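Local coordinates for superoxide dismutase [Ni] (Streptomyces coelicolor, PDB 1T6U), which catalyses the dismutation of superoxide to hydrogen peroxide and molecular oxygen at a nickel centre, working as a hollow homohexamer of four-helix-bundle subunits, at residues Y9-A14 against Q106-F111; E17-K22 against K99-I104; L50-V55 against D80-M85. The protein carries 1 engineered substitution. One frame throughout, in Å; residues are numbered along the deposited sequence.

Contact 1 (Y9-A14 against Q106-F111); sequences YDPAQA and QIDKIF
With chi1 of Phe111 at 179°, CG lies opposite the backbone N and the phenyl ring reaches from helix 94-115 to Pro11; Asp108, one turn earlier, has the same chi1 and brings OD1 against the CB-CG edge of the proline. The contact joins the chain leaving the nickel-binding N-terminal segment to the last helix of the four-helix bundle. Pro11 is buried and has the largest share of the contact, with Phe111 next. Its CD sits over one face of the Phe111 ring, displaced toward the rim, in a CH-pi contact 3.6 Å from the ring centroid and 19° off the normal. The same proline offers CB and CG to Asp108, CB lying 3.5 Å from Asp108 OD1. Tyr9 adds its CB, 3.9 Å from Phe111 CE1, while its carbonyl O approaches Phe111 CZ obliquely at 3.5 Å. Beyond CB the tyrosine turns away toward the metal site: its side chain is about 5 Å from the nickel ion, nearest atoms, and its ring meets Tyr62 edge-to-face. Tyr62 also meets the ring of Phe111, so both aromatics meet one residue of helix 34-62. Replacing Phe111 by an alanine removes the ring beneath Pro11 CD and would probably leave that carbon and Tyr9 CB without an apolar partner on helix 94-115. Asp10 caps the turn leading into helix 12-30, its OD1 taking a nearly straight bond from Ala12 N (169° at the hydrogen), from above the carboxylate plane. Two carboxylates come near each other here, and a water bridges them: it donates to Asp10 OD1 at 2.6 Å and, weakly, to Asp108 OD1 at 3.3 Å.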
ATOM      1  N   TYR A   9     -12.388   7.309  16.529  1.00  9.64           N
ATOM      2  CA  TYR A   9     -12.503   5.858  16.412  1.00  9.44           C
ATOM      3  C   TYR A   9     -13.938   5.421  16.262  1.00  9.85           C
ATOM      4  O   TYR A   9     -14.843   6.037  16.814  1.00 12.66           O
ATOM      5  CB  TYR A   9     -11.997   5.107  17.658  1.00 12.01           C
ATOM      6  CG  TYR A   9     -10.559   5.386  18.016  1.00 13.79           C
ATOM      7  CD1 TYR A   9     -10.236   6.466  18.802  1.00 13.96           C
ATOM      8  CD2 TYR A   9      -9.558   4.573  17.539  1.00 17.57           C
ATOM      9  CE1 TYR A   9      -8.910   6.696  19.107  1.00 19.79           C
ATOM     10  CE2 TYR A   9      -8.242   4.790  17.840  1.00 19.99           C
ATOM     11  CZ  TYR A   9      -7.938   5.869  18.627  1.00 19.33           C
ATOM     12  OH  TYR A   9      -6.627   6.121  18.956  1.00 31.76           O
ATOM     13  N   ASP A  10     -14.156   4.307  15.562  1.00 11.64           N
ATOM     14  CA  ASP A  10     -15.474   3.694  15.493  1.00 11.54           C
ATOM     15  C   ASP A  10     -15.275   2.262  15.034  1.00  9.65           C
ATOM     16  O   ASP A  10     -14.687   2.052  13.962  1.00  9.86           O
ATOM     17  CB  ASP A  10     -16.398   4.448  14.566  1.00 12.51           C
ATOM     18  CG  ASP A  10     -17.851   4.070  14.692  1.00 14.23           C
ATOM     19  OD1 ASP A  10     -18.131   2.891  14.920  1.00 12.67           O
ATOM     20  OD2 ASP A  10     -18.751   4.932  14.565  1.00 20.64           O
ATOM     21  N   PRO A  11     -15.745   1.294  15.811  1.00 10.68           N
ATOM     22  CA  PRO A  11     -15.713  -0.095  15.376  1.00  9.82           C
ATOM     23  C   PRO A  11     -16.438  -0.346  14.057  1.00  9.76           C
ATOM     24  O   PRO A  11     -16.199  -1.409  13.465  1.00  9.34           O
ATOM     25  CB  PRO A  11     -16.418  -0.848  16.489  1.00 10.82           C
ATOM     26  CG  PRO A  11     -16.289   0.017  17.674  1.00 12.87           C
ATOM     27  CD  PRO A  11     -16.337   1.423  17.161  1.00 11.22           C
ATOM     28  N   ALA A  12     -17.250   0.561  13.563  1.00  9.24           N
ATOM     29  CA  ALA A  12     -17.835   0.458  12.244  1.00  8.92           C
ATOM     30  C   ALA A  12     -16.830   0.254  11.136  1.00  7.91           C
ATOM     31  O   ALA A  12     -17.143  -0.350  10.120  1.00  9.41           O
ATOM     32  CB  ALA A  12     -18.532   1.762  11.905  1.00 12.20           C
ATOM     33  N   GLN A  13     -15.587   0.729  11.246  1.00  9.25           N
ATOM     34  CA  GLN A  13     -14.589   0.502  10.210  1.00  8.89           C
ATOM     35  C   GLN A  13     -14.326  -0.993  10.073  1.00  9.14           C
ATOM     36  O   GLN A  13     -14.345  -1.504   8.954  1.00  9.55           O
ATOM     37  CB  GLN A  13     -13.276   1.270  10.475  1.00  8.89           C
ATOM     38  CG  GLN A  13     -13.435   2.777  10.599  1.00 11.21           C
ATOM     39  CD  GLN A  13     -12.088   3.474  10.546  1.00 11.27           C
ATOM     40  OE1 GLN A  13     -11.329   3.542  11.545  1.00 14.36           O
ATOM     41  NE2 GLN A  13     -11.760   4.027   9.383  1.00 13.77           N
ATOM     42  N   ALA A  14     -14.113  -1.655  11.217  1.00  8.57           N
ATOM     43  CA  ALA A  14     -13.959  -3.099  11.215  1.00  7.71           C
ATOM     44  C   ALA A  14     -15.238  -3.792  10.768  1.00  8.55           C
ATOM     45  O   ALA A  14     -15.204  -4.747   9.954  1.00  8.03           O
ATOM     46  CB  ALA A  14     -13.591  -3.597  12.612  1.00 10.22           C
ATOM     47  N   GLN A 106     -19.388  -7.748  19.994  1.00 11.57           N
ATOM     48  CA  GLN A 106     -18.991  -7.699  21.402  1.00 12.24           C
ATOM     49  C   GLN A 106     -17.983  -6.572  21.665  1.00 11.69           C
ATOM     50  O   GLN A 106     -18.141  -5.895  22.675  1.00 12.95           O
ATOM     51  CB  GLN A 106     -18.441  -9.048  21.855  1.00 12.63           C
ATOM     52  CG  GLN A 106     -19.376 -10.216  21.684  1.00 14.95           C
ATOM     53  CD  GLN A 106     -18.821 -11.540  22.184  1.00 23.67           C
ATOM     54  OE1 GLN A 106     -18.134 -11.565  23.215  1.00 36.35           O
ATOM     55  NE2 GLN A 106     -19.070 -12.663  21.532  1.00 43.16           N
ATOM     56  N   ILE A 107     -16.996  -6.375  20.823  1.00 10.73           N
ATOM     57  CA  ILE A 107     -16.076  -5.275  20.989  1.00 11.06           C
ATOM     58  C   ILE A 107     -16.829  -3.959  20.865  1.00 10.18           C
ATOM     59  O   ILE A 107     -16.580  -3.023  21.643  1.00 12.11           O
ATOM     60  CB  ILE A 107     -14.887  -5.312  19.999  1.00  9.42           C
ATOM     61  CG1 ILE A 107     -13.978  -6.541  20.117  1.00 11.05           C
ATOM     62  CG2 ILE A 107     -14.078  -4.023  20.153  1.00 13.07           C
ATOM     63  CD1 ILE A 107     -12.958  -6.682  19.015  1.00 10.31           C
ATOM     64  N   ASP A 108     -17.755  -3.847  19.948  1.00  9.99           N
ATOM     65  CA  ASP A 108     -18.518  -2.611  19.757  1.00 10.77           C
ATOM     66  C   ASP A 108     -19.326  -2.291  20.997  1.00 10.46           C
ATOM     67  O   ASP A 108     -19.401  -1.150  21.433  1.00 11.09           O
ATOM     68  CB  ASP A 108     -19.394  -2.754  18.510  1.00 11.73           C
ATOM     69  CG  ASP A 108     -20.246  -1.547  18.229  1.00 13.20           C
ATOM     70  OD1 ASP A 108     -19.753  -0.678  17.501  1.00 17.38           O
ATOM     71  OD2 ASP A 108     -21.373  -1.544  18.782  1.00 19.28           O
ATOM     72  N   LYS A 109     -19.897  -3.299  21.628  1.00 11.94           N
ATOM     73  CA  LYS A 109     -20.706  -3.064  22.823  1.00 13.65           C
ATOM     74  C   LYS A 109     -19.843  -2.439  23.930  1.00 14.68           C
ATOM     75  O   LYS A 109     -20.205  -1.469  24.595  1.00 13.86           O
ATOM     76  CB  LYS A 109     -21.353  -4.360  23.278  1.00 16.97           C
ATOM     77  CG  LYS A 109     -22.205  -4.207  24.554  1.00 18.91           C
ATOM     78  CD  LYS A 109     -22.746  -5.566  25.047  1.00 22.66           C
ATOM     79  CE  LYS A 109     -23.519  -5.473  26.353  1.00 30.71           C
ATOM     80  NZ  LYS A 109     -23.966  -6.801  26.927  1.00 48.36           N
ATOM     81  N   ILE A 110     -18.656  -2.981  24.149  1.00 13.95           N
ATOM     82  CA  ILE A 110     -17.686  -2.452  25.141  1.00 12.63           C
ATOM     83  C   ILE A 110     -17.217  -1.051  24.766  1.00 11.43           C
ATOM     84  O   ILE A 110     -17.237  -0.109  25.563  1.00 12.71           O
ATOM     85  CB  ILE A 110     -16.544  -3.467  25.304  1.00 12.02           C
ATOM     86  CG1 ILE A 110     -17.057  -4.799  25.913  1.00 14.37           C
ATOM     87  CG2 ILE A 110     -15.373  -2.926  26.081  1.00 12.19           C
ATOM     88  CD1 ILE A 110     -15.999  -5.869  26.007  1.00 14.41           C
ATOM     89  N   PHE A 111     -16.813  -0.896  23.482  1.00 11.69           N
ATOM     90  CA  PHE A 111     -16.424   0.415  22.975  1.00 11.10           C
ATOM     91  C   PHE A 111     -17.424   1.495  23.389  1.00 12.25           C
ATOM     92  O   PHE A 111     -17.104   2.523  23.996  1.00 11.95           O
ATOM     93  CB  PHE A 111     -16.224   0.333  21.465  1.00 10.58           C
ATOM     94  CG  PHE A 111     -15.844   1.679  20.863  1.00  9.53           C
ATOM     95  CD1 PHE A 111     -14.534   2.090  20.811  1.00 11.11           C
ATOM     96  CD2 PHE A 111     -16.804   2.568  20.378  1.00  9.82           C
ATOM     97  CE1 PHE A 111     -14.196   3.331  20.272  1.00 11.76           C
ATOM     98  CE2 PHE A 111     -16.471   3.785  19.812  1.00 10.41           C
ATOM     99  CZ  PHE A 111     -15.149   4.192  19.780  1.00 11.62           C
TER
HETATM  100  O   HOH W   1     -20.462   1.881  15.521  1.00 25.04           O

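Contact 2 (E17-K22 against K99-I104); sequences EAESVK and KALDYI
Ala18 meets both Leu101 and Ile104 with its single methyl, where helices 12-30 and 94-115 run antiparallel in the four-helix bundle, the axes of the short segments 9.4 Å apart with a signed crossing angle of -162°. Before it in sequence, Glu17 faces elsewhere: its carboxylate pairs with Arg47 and with His1 of the second subunit. Ala18 CB is 3.7 Å from Leu101 CD2 and 3.5 Å from Ile104 CD1, the latter tighter than usual for two carbons. The CA atoms of Ala18 and Leu101 are the nearest pair across the segments, 6.2 Å apart. Glu19 lies roughly perpendicular to Leu101 and lays its CG 3.8 Å from Leu101 CD2, while its carboxylate goes on to a salt bridge with Arg15. Leu101 CD2 thus touches both the alanine methyl and the aliphatic part of the glutamate. Ser20 turns back on its own helix, its OG donating to Glu17 O, which also accepts from Val21 N. Lys22 comes last, one turn beyond Ala18. With CG anti to the backbone N (chi1 -174°) and the chain extended from there, it runs across Leu101, bringing CD to 4.0 Å from Leu101 CD1, and its NZ is bonded to Gln98 OE1. Two other helices flank this pair: helix 34-62 lies against Glu17, Ser20 and Val21 through Leu50, Ala51, Arg47 and Ala48, and helix 74-89 against Ala100 and Tyr103.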
ATOM      1  N   GLU A  17     -15.942  -3.813   6.929  1.00  8.06           N
ATOM      2  CA  GLU A  17     -15.064  -4.735   6.170  1.00  7.85           C
ATOM      3  C   GLU A  17     -15.492  -6.167   6.446  1.00  8.36           C
ATOM      4  O   GLU A  17     -15.508  -6.958   5.500  1.00  9.18           O
ATOM      5  CB  GLU A  17     -13.590  -4.496   6.475  1.00  8.98           C
ATOM      6  CG  GLU A  17     -13.079  -3.123   6.074  1.00  9.03           C
ATOM      7  CD  GLU A  17     -13.196  -2.872   4.584  1.00 10.41           C
ATOM      8  OE1 GLU A  17     -12.955  -1.732   4.177  1.00 11.74           O
ATOM      9  OE2 GLU A  17     -13.525  -3.826   3.826  1.00 11.11           O
ATOM     10  N   ALA A  18     -15.845  -6.514   7.698  1.00  8.29           N
ATOM     11  CA  ALA A  18     -16.316  -7.866   7.975  1.00  9.68           C
ATOM     12  C   ALA A  18     -17.634  -8.144   7.284  1.00  8.94           C
ATOM     13  O   ALA A  18     -17.892  -9.275   6.844  1.00  8.72           O
ATOM     14  CB  ALA A  18     -16.314  -8.045   9.490  1.00 11.13           C
ATOM     15  N   GLU A  19     -18.518  -7.159   7.148  1.00  9.05           N
ATOM     16  CA  GLU A  19     -19.737  -7.314   6.376  1.00  9.65           C
ATOM     17  C   GLU A  19     -19.427  -7.651   4.914  1.00  8.02           C
ATOM     18  O   GLU A  19     -20.041  -8.486   4.276  1.00  9.35           O
ATOM     19  CB  GLU A  19     -20.566  -6.020   6.515  1.00 10.06           C
ATOM     20  CG  GLU A  19     -21.250  -5.829   7.849  1.00 14.88           C
ATOM     21  CD  GLU A  19     -21.952  -4.497   7.993  1.00 22.60           C
ATOM     22  OE1 GLU A  19     -22.516  -4.241   9.089  1.00 32.84           O
ATOM     23  OE2 GLU A  19     -21.943  -3.678   7.046  1.00 29.79           O
ATOM     24  N   SER A  20     -18.423  -6.948   4.348  1.00  8.34           N
ATOM     25  CA  SER A  20     -18.065  -7.250   2.968  1.00  8.83           C
ATOM     26  C   SER A  20     -17.477  -8.667   2.879  1.00 10.08           C
ATOM     27  O   SER A  20     -17.801  -9.389   1.936  1.00  8.21           O
ATOM     28  CB  SER A  20     -17.240  -6.094   2.353  1.00 12.65           C
ATOM     29  OG  SER A  20     -15.948  -6.323   2.733  1.00 23.53           O
ATOM     30  N   VAL A  21     -16.677  -9.126   3.852  1.00  7.84           N
ATOM     31  CA  VAL A  21     -16.208 -10.496   3.836  1.00  7.90           C
ATOM     32  C   VAL A  21     -17.390 -11.479   3.771  1.00  8.56           C
ATOM     33  O   VAL A  21     -17.403 -12.401   2.945  1.00  8.35           O
ATOM     34  CB  VAL A  21     -15.308 -10.747   5.041  1.00  8.84           C
ATOM     35  CG1 VAL A  21     -14.973 -12.209   5.244  1.00  8.34           C
ATOM     36  CG2 VAL A  21     -13.973 -10.020   4.906  1.00  9.53           C
ATOM     37  N   LYS A  22     -18.368 -11.317   4.662  1.00  8.41           N
ATOM     38  CA  LYS A  22     -19.499 -12.228   4.669  1.00  7.59           C
ATOM     39  C   LYS A  22     -20.280 -12.197   3.365  1.00  7.78           C
ATOM     40  O   LYS A  22     -20.712 -13.221   2.834  1.00  9.16           O
ATOM     41  CB  LYS A  22     -20.461 -11.877   5.814  1.00 10.00           C
ATOM     42  CG  LYS A  22     -21.578 -12.891   5.934  1.00 11.53           C
ATOM     43  CD  LYS A  22     -22.571 -12.578   7.065  1.00 14.01           C
ATOM     44  CE  LYS A  22     -23.666 -13.628   6.998  1.00 21.77           C
ATOM     45  NZ  LYS A  22     -24.910 -13.314   7.752  1.00 27.89           N
ATOM     46  N   LYS A  99     -19.388 -15.179  12.318  1.00 10.31           N
ATOM     47  CA  LYS A  99     -18.689 -15.354  13.597  1.00 10.40           C
ATOM     48  C   LYS A  99     -17.739 -14.181  13.842  1.00 11.13           C
ATOM     49  O   LYS A  99     -17.719 -13.624  14.965  1.00 10.09           O
ATOM     50  CB  LYS A  99     -17.906 -16.669  13.698  1.00 12.68           C
ATOM     51  CG  LYS A  99     -17.448 -16.897  15.142  1.00 19.12           C
ATOM     52  CD  LYS A  99     -16.749 -18.213  15.289  1.00 28.21           C
ATOM     53  CE  LYS A  99     -16.406 -18.567  16.730  1.00 36.54           C
ATOM     54  NZ  LYS A  99     -15.411 -19.680  16.885  1.00 49.66           N
ATOM     55  N   ALA A 100     -16.973 -13.747  12.848  1.00 10.20           N
ATOM     56  CA  ALA A 100     -16.210 -12.509  13.029  1.00 10.19           C
ATOM     57  C   ALA A 100     -17.082 -11.305  13.334  1.00 10.07           C
ATOM     58  O   ALA A 100     -16.707 -10.477  14.189  1.00 10.33           O
ATOM     59  CB  ALA A 100     -15.348 -12.326  11.773  1.00 11.15           C
ATOM     60  N   LEU A 101     -18.211 -11.143  12.678  1.00  9.42           N
ATOM     61  CA  LEU A 101     -19.138 -10.046  13.006  1.00 10.02           C
ATOM     62  C   LEU A 101     -19.656 -10.108  14.418  1.00 10.29           C
ATOM     63  O   LEU A 101     -19.815  -9.068  15.096  1.00 11.37           O
ATOM     64  CB  LEU A 101     -20.328 -10.052  12.019  1.00 10.68           C
ATOM     65  CG  LEU A 101     -19.965  -9.477  10.627  1.00 10.24           C
ATOM     66  CD1 LEU A 101     -21.008  -9.915   9.611  1.00 12.76           C
ATOM     67  CD2 LEU A 101     -19.801  -7.960  10.661  1.00 11.20           C
ATOM     68  N   ASP A 102     -19.915 -11.331  14.892  1.00 11.09           N
ATOM     69  CA  ASP A 102     -20.441 -11.413  16.262  1.00 11.57           C
ATOM     70  C   ASP A 102     -19.377 -11.037  17.269  1.00 10.59           C
ATOM     71  O   ASP A 102     -19.723 -10.397  18.258  1.00 12.22           O
ATOM     72  CB  ASP A 102     -20.915 -12.821  16.504  1.00 12.09           C
ATOM     73  CG  ASP A 102     -22.110 -13.287  15.704  1.00 13.06           C
ATOM     74  OD1 ASP A 102     -22.322 -14.523  15.628  1.00 19.56           O
ATOM     75  OD2 ASP A 102     -22.843 -12.453  15.171  1.00 16.67           O
ATOM     76  N   TYR A 103     -18.124 -11.419  17.001  1.00 10.79           N
ATOM     77  CA  TYR A 103     -17.046 -10.950  17.866  1.00  9.71           C
ATOM     78  C   TYR A 103     -16.872  -9.440  17.760  1.00 10.05           C
ATOM     79  O   TYR A 103     -16.727  -8.750  18.795  1.00 11.60           O
ATOM     80  CB  TYR A 103     -15.725 -11.606  17.524  1.00 10.34           C
ATOM     81  CG  TYR A 103     -15.514 -12.985  18.064  1.00 12.85           C
ATOM     82  CD1 TYR A 103     -15.233 -14.051  17.225  1.00 14.44           C
ATOM     83  CD2 TYR A 103     -15.562 -13.205  19.440  1.00 17.26           C
ATOM     84  CE1 TYR A 103     -15.022 -15.321  17.703  1.00 15.16           C
ATOM     85  CE2 TYR A 103     -15.358 -14.493  19.901  1.00 19.56           C
ATOM     86  CZ  TYR A 103     -15.094 -15.551  19.049  1.00 18.23           C
ATOM     87  OH  TYR A 103     -14.893 -16.811  19.617  1.00 22.46           O
ATOM     88  N   ILE A 104     -16.884  -8.869  16.575  1.00 10.21           N
ATOM     89  CA  ILE A 104     -16.805  -7.410  16.478  1.00  9.32           C
ATOM     90  C   ILE A 104     -17.931  -6.741  17.248  1.00  9.79           C
ATOM     91  O   ILE A 104     -17.755  -5.679  17.856  1.00 11.94           O
ATOM     92  CB  ILE A 104     -16.787  -6.968  14.994  1.00 10.71           C
ATOM     93  CG1 ILE A 104     -15.489  -7.406  14.315  1.00 10.42           C
ATOM     94  CG2 ILE A 104     -17.022  -5.476  14.861  1.00 11.20           C
ATOM     95  CD1 ILE A 104     -15.502  -7.421  12.795  1.00 12.45           C
TER

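Contact 3 (L50-V55 against D80-M85); sequences LAKHHV and DTLKAM. Engineered in segment 80-85: Met85 (natural residue Leu).
Leu82 and Met85 pack against Lys52, Val55 and Ala51 in the buried interior of the four-helix bundle, where helices 34-62 and 74-89 run antiparallel, 174° between directions and 9.6 Å between the axes of the short segments. Apolar contacts dominate. Leu82 CD2 lies 3.8 Å from Val55 CG1, the two side chains lying alongside and pointing opposite ways, and it also rests against the backbone, 3.5 Å from Lys52 O. Thr81 CG2 reaches both valine methyls, at 4.1 Å from Val55 CG1. The threonine hydroxyl is spent on its own helix, bonded to Leu77 O. The aliphatic part of Lys52 is used as if it were an apolar residue: its CG is 3.6 Å from Met85 CB. No hydrogen bond crosses between the segments; the polar end of Lys52 turns to another chain. A bend at chi3 (86°) turns the chain beyond CD, and NZ forms salt bridges with Asp3 and Asp61 of the third subunit, so this intrachain packing continues into a subunit interface. Sulfur supplies the remaining contact: in the engineered Met85, folded at chi2 (-63°), SD sits 3.9 Å from Ala51 CB.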
ATOM      1  N   LEU A  50      -7.926  -5.832   6.191  1.00  7.02           N
ATOM      2  CA  LEU A  50      -8.271  -4.496   6.639  1.00  7.81           C
ATOM      3  C   LEU A  50      -9.056  -4.561   7.963  1.00  8.84           C
ATOM      4  O   LEU A  50      -8.831  -3.778   8.902  1.00  8.61           O
ATOM      5  CB  LEU A  50      -9.087  -3.780   5.583  1.00  8.93           C
ATOM      6  CG  LEU A  50      -8.341  -3.262   4.380  1.00 10.96           C
ATOM      7  CD1 LEU A  50      -9.296  -2.795   3.305  1.00 16.26           C
ATOM      8  CD2 LEU A  50      -7.402  -2.112   4.806  1.00 19.57           C
ATOM      9  N   ALA A  51      -9.988  -5.502   8.054  1.00  7.76           N
ATOM     10  CA  ALA A  51     -10.753  -5.683   9.294  1.00  8.17           C
ATOM     11  C   ALA A  51      -9.831  -6.004  10.457  1.00  7.46           C
ATOM     12  O   ALA A  51     -10.004  -5.488  11.562  1.00  9.44           O
ATOM     13  CB  ALA A  51     -11.815  -6.761   9.134  1.00  8.51           C
ATOM     14  N   LYS A  52      -8.822  -6.853  10.235  1.00  8.99           N
ATOM     15  CA  LYS A  52      -7.863  -7.147  11.283  1.00  8.07           C
ATOM     16  C   LYS A  52      -7.112  -5.900  11.737  1.00  9.25           C
ATOM     17  O   LYS A  52      -6.930  -5.678  12.952  1.00  8.44           O
ATOM     18  CB  LYS A  52      -6.888  -8.218  10.814  1.00  9.03           C
ATOM     19  CG  LYS A  52      -7.473  -9.621  10.710  1.00 10.06           C
ATOM     20  CD  LYS A  52      -6.435 -10.650  10.263  1.00  9.30           C
ATOM     21  CE  LYS A  52      -5.636 -11.212  11.405  1.00 10.54           C
ATOM     22  NZ  LYS A  52      -4.456 -11.994  10.907  1.00 11.83           N
ATOM     23  N   HIS A  53      -6.678  -5.083  10.765  1.00  7.36           N
ATOM     24  CA  HIS A  53      -6.027  -3.815  11.152  1.00  7.83           C
ATOM     25  C   HIS A  53      -6.902  -2.943  12.050  1.00  7.09           C
ATOM     26  O   HIS A  53      -6.502  -2.439  13.083  1.00  7.52           O
ATOM     27  CB  HIS A  53      -5.623  -3.081   9.884  1.00  9.16           C
ATOM     28  CG  HIS A  53      -5.083  -1.716  10.172  1.00 11.86           C
ATOM     29  ND1 HIS A  53      -3.812  -1.470  10.593  1.00 14.48           N
ATOM     30  CD2 HIS A  53      -5.714  -0.508  10.112  1.00 14.89           C
ATOM     31  CE1 HIS A  53      -3.678  -0.161  10.773  1.00 17.73           C
ATOM     32  NE2 HIS A  53      -4.811   0.436  10.481  1.00 17.80           N
ATOM     33  N   HIS A  54      -8.175  -2.765  11.617  1.00  7.67           N
ATOM     34  CA  HIS A  54      -9.065  -1.922  12.396  1.00  8.05           C
ATOM     35  C   HIS A  54      -9.249  -2.472  13.819  1.00  7.70           C
ATOM     36  O   HIS A  54      -9.264  -1.719  14.777  1.00  8.99           O
ATOM     37  CB  HIS A  54     -10.402  -1.766  11.675  1.00  7.42           C
ATOM     38  CG  HIS A  54     -10.315  -1.055  10.382  1.00  8.17           C
ATOM     39  ND1 HIS A  54      -9.677   0.158  10.242  1.00  8.74           N
ATOM     40  CD2 HIS A  54     -10.832  -1.398   9.194  1.00  9.09           C
ATOM     41  CE1 HIS A  54      -9.809   0.513   8.973  1.00  9.62           C
ATOM     42  NE2 HIS A  54     -10.498  -0.413   8.296  1.00  9.30           N
ATOM     43  N   VAL A  55      -9.413  -3.796  13.955  1.00  9.09           N
ATOM     44  CA  VAL A  55      -9.634  -4.323  15.295  1.00  9.15           C
ATOM     45  C   VAL A  55      -8.375  -4.148  16.122  1.00  9.80           C
ATOM     46  O   VAL A  55      -8.449  -3.767  17.285  1.00  9.70           O
ATOM     47  CB  VAL A  55     -10.042  -5.791  15.178  1.00  8.42           C
ATOM     48  CG1 VAL A  55      -9.968  -6.485  16.547  1.00 11.28           C
ATOM     49  CG2 VAL A  55     -11.448  -5.913  14.599  1.00  9.80           C
ATOM     50  N   ASP A  80      -9.387 -13.395  19.977  1.00 11.79           N
ATOM     51  CA  ASP A  80     -10.359 -14.281  19.343  1.00 11.87           C
ATOM     52  C   ASP A  80     -11.012 -13.667  18.089  1.00  9.89           C
ATOM     53  O   ASP A  80     -11.290 -14.385  17.126  1.00 10.49           O
ATOM     54  CB  ASP A  80     -11.465 -14.637  20.339  1.00 12.79           C
ATOM     55  CG  ASP A  80     -10.987 -15.522  21.466  1.00 15.26           C
ATOM     56  OD1 ASP A  80      -9.845 -16.010  21.394  1.00 19.82           O
ATOM     57  OD2 ASP A  80     -11.708 -15.759  22.447  1.00 17.63           O
ATOM     58  N   THR A  81     -11.232 -12.369  18.144  1.00 10.52           N
ATOM     59  CA  THR A  81     -11.773 -11.699  16.966  1.00 10.09           C
ATOM     60  C   THR A  81     -10.808 -11.788  15.804  1.00 10.27           C
ATOM     61  O   THR A  81     -11.185 -12.069  14.660  1.00 11.01           O
ATOM     62  CB  THR A  81     -12.024 -10.222  17.299  1.00  9.81           C
ATOM     63  OG1 THR A  81     -12.938 -10.102  18.415  1.00 12.01           O
ATOM     64  CG2 THR A  81     -12.678  -9.483  16.146  1.00 10.87           C
ATOM     65  N   LEU A  82      -9.533 -11.530  16.068  1.00 11.45           N
ATOM     66  CA  LEU A  82      -8.531 -11.562  15.008  1.00 10.21           C
ATOM     67  C   LEU A  82      -8.401 -12.964  14.454  1.00 11.49           C
ATOM     68  O   LEU A  82      -8.316 -13.125  13.246  1.00  9.63           O
ATOM     69  CB  LEU A  82      -7.189 -11.021  15.510  1.00  9.30           C
ATOM     70  CG  LEU A  82      -7.232  -9.527  15.849  1.00 10.36           C
ATOM     71  CD1 LEU A  82      -5.927  -9.056  16.477  1.00 12.78           C
ATOM     72  CD2 LEU A  82      -7.515  -8.621  14.655  1.00 13.03           C
ATOM     73  N   LYS A  83      -8.427 -13.953  15.344  1.00 11.63           N
ATOM     74  CA  LYS A  83      -8.404 -15.338  14.904  1.00  9.59           C
ATOM     75  C   LYS A  83      -9.634 -15.688  14.074  1.00 10.91           C
ATOM     76  O   LYS A  83      -9.558 -16.511  13.120  1.00 11.80           O
ATOM     77  CB  LYS A  83      -8.222 -16.252  16.138  1.00 11.15           C
ATOM     78  CG  LYS A  83      -6.791 -16.243  16.662  1.00 13.23           C
ATOM     79  CD  LYS A  83      -6.675 -17.076  17.945  1.00 12.71           C
ATOM     80  CE  LYS A  83      -5.232 -17.449  18.227  1.00 12.88           C
ATOM     81  NZ  LYS A  83      -4.336 -16.266  18.350  1.00 13.08           N
ATOM     82  N   ALA A  84     -10.788 -15.130  14.410  1.00 10.80           N
ATOM     83  CA  ALA A  84     -11.989 -15.395  13.646  1.00 10.88           C
ATOM     84  C   ALA A  84     -11.891 -14.809  12.237  1.00 11.13           C
ATOM     85  O   ALA A  84     -12.419 -15.381  11.268  1.00 10.92           O
ATOM     86  CB  ALA A  84     -13.239 -14.884  14.319  1.00 11.60           C
ATOM     87  N   MET A  85     -11.195 -13.675  12.161  1.00 11.13           N
ATOM     88  CA  MET A  85     -10.985 -13.059  10.857  1.00 11.22           C
ATOM     89  C   MET A  85     -10.048 -13.903  10.001  1.00 11.55           C
ATOM     90  O   MET A  85     -10.237 -14.050   8.797  1.00 10.32           O
ATOM     91  CB  MET A  85     -10.457 -11.629  11.003  1.00 18.49           C
ATOM     92  CG  MET A  85     -11.451 -10.601  11.457  1.00 24.34           C
ATOM     93  SD  MET A  85     -12.857 -10.255  10.398  1.00 30.89           S
ATOM     94  CE  MET A  85     -12.508 -10.966   8.791  1.00 12.13           C
TER

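How the contacts relate
Contacts 1 and 2 both join helix 12-30 to helix 94-115, at places about 12 Å apart between centres; contact 3 joins the other two long helices, 34-62 and 74-89. Along the chain the three are nested, 50-55 with 80-85 innermost, then 17-22 with 99-104, then 9-14 with 106-111. The two helix pairs pack together: Tyr103 and Ala100 of contact 2 touch Thr81 and Met85 of contact 3, and Ala14 of contact 1 rests on Val55. Centres of contacts 2 and 3 are about 9 Å apart, those of 1 and 3 about 12 Å. This is consistent with one continuous core reaching the end near the nickel-binding N-terminus. Contacts 1 and 2 also touch the second subunit, contact 3 the third.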